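Local coordinates for ferrichrome ABC transporter substrate-binding protein (PDB 5FLY) that probably binds ferrichrome-type iron(III) siderophores and delivers them to an ABC importer, as a class III solute-binding protein of Staphylococcus pseudintermedius, at residues N93-K96 / L97-I100; K61-K64 / D65-K68. One frame throughout, in Å; residues are numbered along the deposited sequence.

Interaction 1 (N93-K96 / L97-I100); sequences NTDK and LKKI
Leu97 N donates to Asn93 O at 3.0 Å and Lys98 N to Thr94 O at 3.1 Å, two i to i+4 bonds that close the first turn of helix 94-100; Lys99 N turns instead to Lys96 O, an i to i+3 bond. The first two are nearly straight, with N-H...O angles both above 160°. The third is bent to 136°, its donor well above the carbonyl plane of Lys96. Asn93 stands at the N-cap position and enters the helix bonding through its backbone carbonyl.

Leu97 carries the buried side. Its CG stands beside its own backbone N (chi1 -64°), which lays the branch back over the start of the helix, CG 3.4 Å from Asn93 O and CD1 a little farther from the same oxygen. Beyond the helix the leucyl group meets Thr87 and Thr103 on the two strands that flank it in the beta-alpha-beta unit. Ile100 adds to this side, resting on Ile85 and on Val74 and Ala78 of helix 74-79.

On the outer side the Lys98 chain runs back past Thr94 O, with CG 3.4 Å from it. Asp95 and Lys99, one turn apart, cross at a slant: the carboxylate OD2 lies 4.0 Å from CE and 4.1 Å from NZ of Lys99. Lys98 NZ is 4.4 Å from the other oxygen, Asp95 OD1. Neither lysine closes a salt bridge, yet both probably lend the carboxylate electrostatic support. A cadmium ion lies about 2 Å from the nearest atom of the Asp95 side chain, close enough for the carboxylate to ligate it, and the negative charge is probably shared between the cadmium and the two ammonium groups.

Interaction 2 (K61-K64 / D65-K68); sequences KQFK and DVDK
A type I beta turn from Phe63 to Val66 carries the chain out of helix 57-62 toward strand 68-69, and the carbonyl of Phe63 is its hub. Val66 N closes the turn by donating to Phe63 O at 3.2 Å, with an N-H...O angle of 163°. The ammonium of Lys68 reaches the same oxygen, NZ to Phe63 O 2.8 Å. Both donors lie out of the carbonyl plane and approach from its opposite faces, so the oxygen is gripped between them.

Lys68 gets there by folding back. Its chain bends at chi2 (-53°) and again at chi4 (-49°), which brings CE to 4.1 Å from Phe63 CB and sets NZ against the Phe63 carbonyl. There NZ also donates to Val66 O at 3.1 Å, nearly in line with that C=O bond. One ammonium thus ties together the carbonyls of the first and last residues of the turn, with a weak, long ion pair to Asp54 besides.

Beneath the polar bonds, Phe63 and Val66 lie side by side and point the same way. Val66 CG2 meets the edge of the ring, near its plane, 3.9 Å from CD1. Val49 of strand 46-50 touches both side chains, and Phe63 also packs on Ile46 and on Ala36 and Lys40 of helix 36-41. Asp67 continues the connection, its carboxylate paired with Lys76.

This is a compact helix-to-strand turn at an edge of a parallel alpha/beta sheet, as in the Rossmann-like lobes of class III binding proteins.

Interactions 1 and 2 belong to the same alpha/beta lobe but serve its two borders: 93-100 is the helix leading into edge strand 103-106, whereas 61-68 is the turn leading into edge strand 68-69. Their centres are 23 Å apart and their nearest atoms about 12 Å, without touching. Interaction 1 is partly buried, with regular helical backbone bonds, a leucine against the sheet and a charged, metal-bearing outer side. Interaction 2 is more of a surface contact, in which a lysine ammonium does part of the work that backbone amides do in the helix. In each, one large apolar residue, Leu97 or Phe63, faces inward.

Interaction 1 (N93-K96 / L97-I100)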
loop_
_atom_site.group_PDB
_atom_site.type_symbol
_atom_site.label_atom_id
_atom_site.label_comp_id
_atom_site.label_asym_id
_atom_site.label_seq_id
_atom_site.Cartn_x
_atom_site.Cartn_y
_atom_site.Cartn_z
ATOM N N ASN A 93 -19.895 -6.422 6.100
ATOM C CA ASN A 93 -20.759 -5.776 7.091
ATOM C C ASN A 93 -21.088 -4.305 6.811
ATOM O O ASN A 93 -21.531 -3.589 7.708
ATOM C CB ASN A 93 -20.108 -5.880 8.471
ATOM C CG ASN A 93 -20.193 -7.275 9.047
ATOM O OD1 ASN A 93 -21.252 -7.892 9.033
ATOM N ND2 ASN A 93 -19.079 -7.773 9.567
ATOM N N THR A 94 -20.872 -3.852 5.580
ATOM C CA THR A 94 -21.099 -2.450 5.251
ATOM C C THR A 94 -22.502 -1.959 5.608
ATOM O O THR A 94 -22.660 -0.835 6.066
ATOM C CB THR A 94 -20.843 -2.159 3.750
ATOM O OG1 THR A 94 -21.497 -3.144 2.933
ATOM C CG2 THR A 94 -19.378 -2.186 3.463
ATOM N N ASP A 95 -23.527 -2.784 5.417
ATOM C CA ASP A 95 -24.887 -2.327 5.696
ATOM C C ASP A 95 -25.072 -2.137 7.209
ATOM O O ASP A 95 -25.745 -1.206 7.625
ATOM C CB ASP A 95 -25.946 -3.298 5.137
ATOM C CG ASP A 95 -27.347 -2.641 4.998
ATOM O OD1 ASP A 95 -27.559 -1.846 4.061
ATOM O OD2 ASP A 95 -28.256 -2.910 5.812
ATOM N N LYS A 96 -24.448 -3.002 8.011
ATOM C CA LYS A 96 -24.532 -2.898 9.472
ATOM C C LYS A 96 -23.802 -1.635 9.946
ATOM O O LYS A 96 -24.299 -0.891 10.792
ATOM C CB LYS A 96 -23.941 -4.141 10.148
ATOM C CG LYS A 96 -24.801 -5.420 10.029
ATOM C CD LYS A 96 -24.074 -6.650 10.585
ATOM C CE LYS A 96 -23.881 -6.575 12.108
ATOM N NZ LYS A 96 -23.013 -7.684 12.657
ATOM N N LEU A 97 -22.632 -1.390 9.375
ATOM C CA LEU A 97 -21.825 -0.223 9.746
ATOM C C LEU A 97 -22.551 1.098 9.461
ATOM O O LEU A 97 -22.537 2.020 10.284
ATOM C CB LEU A 97 -20.483 -0.266 9.016
ATOM C CG LEU A 97 -19.563 -1.441 9.365
ATOM C CD1 LEU A 97 -18.406 -1.533 8.412
ATOM C CD2 LEU A 97 -19.035 -1.302 10.774
ATOM N N LYS A 98 -23.215 1.183 8.311
ATOM C CA LYS A 98 -23.983 2.368 7.952
ATOM C C LYS A 98 -25.057 2.712 8.996
ATOM O O LYS A 98 -25.424 3.869 9.143
ATOM C CB LYS A 98 -24.627 2.175 6.571
ATOM C CG LYS A 98 -23.652 2.314 5.421
ATOM C CD LYS A 98 -24.171 1.638 4.164
ATOM C CE LYS A 98 -25.087 2.538 3.378
ATOM N NZ LYS A 98 -25.747 1.768 2.275
ATOM N N LYS A 99 -25.540 1.714 9.729
ATOM C CA LYS A 99 -26.531 1.963 10.779
ATOM C C LYS A 99 -25.885 2.623 12.000
ATOM O O LYS A 99 -26.562 3.298 12.775
ATOM C CB LYS A 99 -27.228 0.663 11.208
ATOM C CG LYS A 99 -28.023 -0.042 10.112
ATOM C CD LYS A 99 -28.631 -1.344 10.645
ATOM C CE LYS A 99 -29.299 -2.177 9.557
ATOM N NZ LYS A 99 -30.473 -1.501 8.946
ATOM N N ILE A 100 -24.581 2.418 12.164
ATOM C CA ILE A 100 -23.842 2.942 13.317
ATOM C C ILE A 100 -23.406 4.382 13.091
ATOM O O ILE A 100 -23.531 5.221 13.980
ATOM C CB ILE A 100 -22.607 2.064 13.624
ATOM C CG1 ILE A 100 -23.049 0.630 13.930
ATOM C CG2 ILE A 100 -21.817 2.623 14.807
ATOM C CD1 ILE A 100 -21.922 -0.371 13.923
#

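Interaction 2 (K61-K64 / D65-K68)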
loop_
_atom_site.group_PDB
_atom_site.type_symbol
_atom_site.label_atom_id
_atom_site.label_comp_id
_atom_site.label_asym_id
_atom_site.label_seq_id
_atom_site.Cartn_x
_atom_site.Cartn_y
_atom_site.Cartn_z
ATOM N N LYS A 61 3.697 1.068 15.739
ATOM C CA LYS A 61 4.234 2.070 16.655
ATOM C C LYS A 61 3.414 3.366 16.612
ATOM O O LYS A 61 3.460 4.148 17.549
ATOM C CB LYS A 61 5.703 2.360 16.346
ATOM C CG LYS A 61 5.959 2.777 14.946
ATOM C CD LYS A 61 7.397 3.239 14.743
ATOM C CE LYS A 61 7.654 3.532 13.260
ATOM N NZ LYS A 61 6.514 4.273 12.602
ATOM N N GLN A 62 2.665 3.593 15.536
ATOM C CA GLN A 62 1.835 4.795 15.425
ATOM C C GLN A 62 0.457 4.679 16.090
ATOM O O GLN A 62 -0.235 5.695 16.217
ATOM C CB GLN A 62 1.622 5.166 13.953
ATOM C CG GLN A 62 2.899 5.463 13.176
ATOM C CD GLN A 62 3.749 6.545 13.815
ATOM O OE1 GLN A 62 4.979 6.501 13.739
ATOM N NE2 GLN A 62 3.102 7.534 14.435
ATOM N N PHE A 63 0.056 3.464 16.479
ATOM C CA PHE A 63 -1.300 3.215 16.964
ATOM C C PHE A 63 -1.323 2.567 18.355
ATOM O O PHE A 63 -2.307 1.925 18.744
ATOM C CB PHE A 63 -2.060 2.342 15.946
ATOM C CG PHE A 63 -2.491 3.101 14.720
ATOM C CD1 PHE A 63 -3.549 3.993 14.785
ATOM C CD2 PHE A 63 -1.818 2.959 13.518
ATOM C CE1 PHE A 63 -3.935 4.706 13.665
ATOM C CE2 PHE A 63 -2.205 3.682 12.405
ATOM C CZ PHE A 63 -3.267 4.553 12.485
ATOM N N LYS A 64 -0.247 2.762 19.116
ATOM C CA LYS A 64 -0.109 2.115 20.422
ATOM C C LYS A 64 -1.232 2.497 21.386
ATOM O O LYS A 64 -1.644 1.689 22.207
ATOM C CB LYS A 64 1.242 2.460 21.058
ATOM C CG LYS A 64 2.418 1.694 20.472
ATOM C CD LYS A 64 3.765 2.157 21.056
ATOM C CE LYS A 64 3.848 1.949 22.569
ATOM N NZ LYS A 64 3.649 0.526 22.973
ATOM N N ASP A 65 -1.728 3.725 21.286
ATOM C CA ASP A 65 -2.729 4.195 22.239
ATOM C C ASP A 65 -4.125 4.284 21.630
ATOM O O ASP A 65 -4.993 4.974 22.163
ATOM C CB ASP A 65 -2.293 5.543 22.806
ATOM C CG ASP A 65 -0.978 5.447 23.585
ATOM O OD1 ASP A 65 -0.823 4.498 24.387
ATOM O OD2 ASP A 65 -0.100 6.318 23.391
ATOM N N VAL A 66 -4.337 3.568 20.527
ATOM C CA VAL A 66 -5.649 3.495 19.878
ATOM C C VAL A 66 -6.244 2.097 20.016
ATOM O O VAL A 66 -5.562 1.088 19.789
ATOM C CB VAL A 66 -5.564 3.864 18.374
ATOM C CG1 VAL A 66 -6.929 3.782 17.719
ATOM C CG2 VAL A 66 -4.979 5.245 18.196
ATOM N N ASP A 67 -7.520 2.037 20.391
ATOM C CA ASP A 67 -8.231 0.768 20.479
ATOM C C ASP A 67 -8.184 -0.010 19.173
ATOM O O ASP A 67 -8.407 0.555 18.092
ATOM C CB ASP A 67 -9.689 0.988 20.861
ATOM C CG ASP A 67 -9.906 0.971 22.363
ATOM O OD1 ASP A 67 -8.943 1.267 23.111
ATOM O OD2 ASP A 67 -11.037 0.654 22.790
ATOM N N LYS A 68 -7.922 -1.304 19.286
ATOM C CA LYS A 68 -7.835 -2.180 18.128
ATOM C C LYS A 68 -9.151 -2.905 17.934
ATOM O O LYS A 68 -9.804 -3.293 18.913
ATOM C CB LYS A 68 -6.703 -3.201 18.281
ATOM C CG LYS A 68 -5.328 -2.591 18.518
ATOM C CD LYS A 68 -4.985 -1.551 17.472
ATOM C CE LYS A 68 -3.556 -1.080 17.598
ATOM N NZ LYS A 68 -3.156 -0.693 18.973
#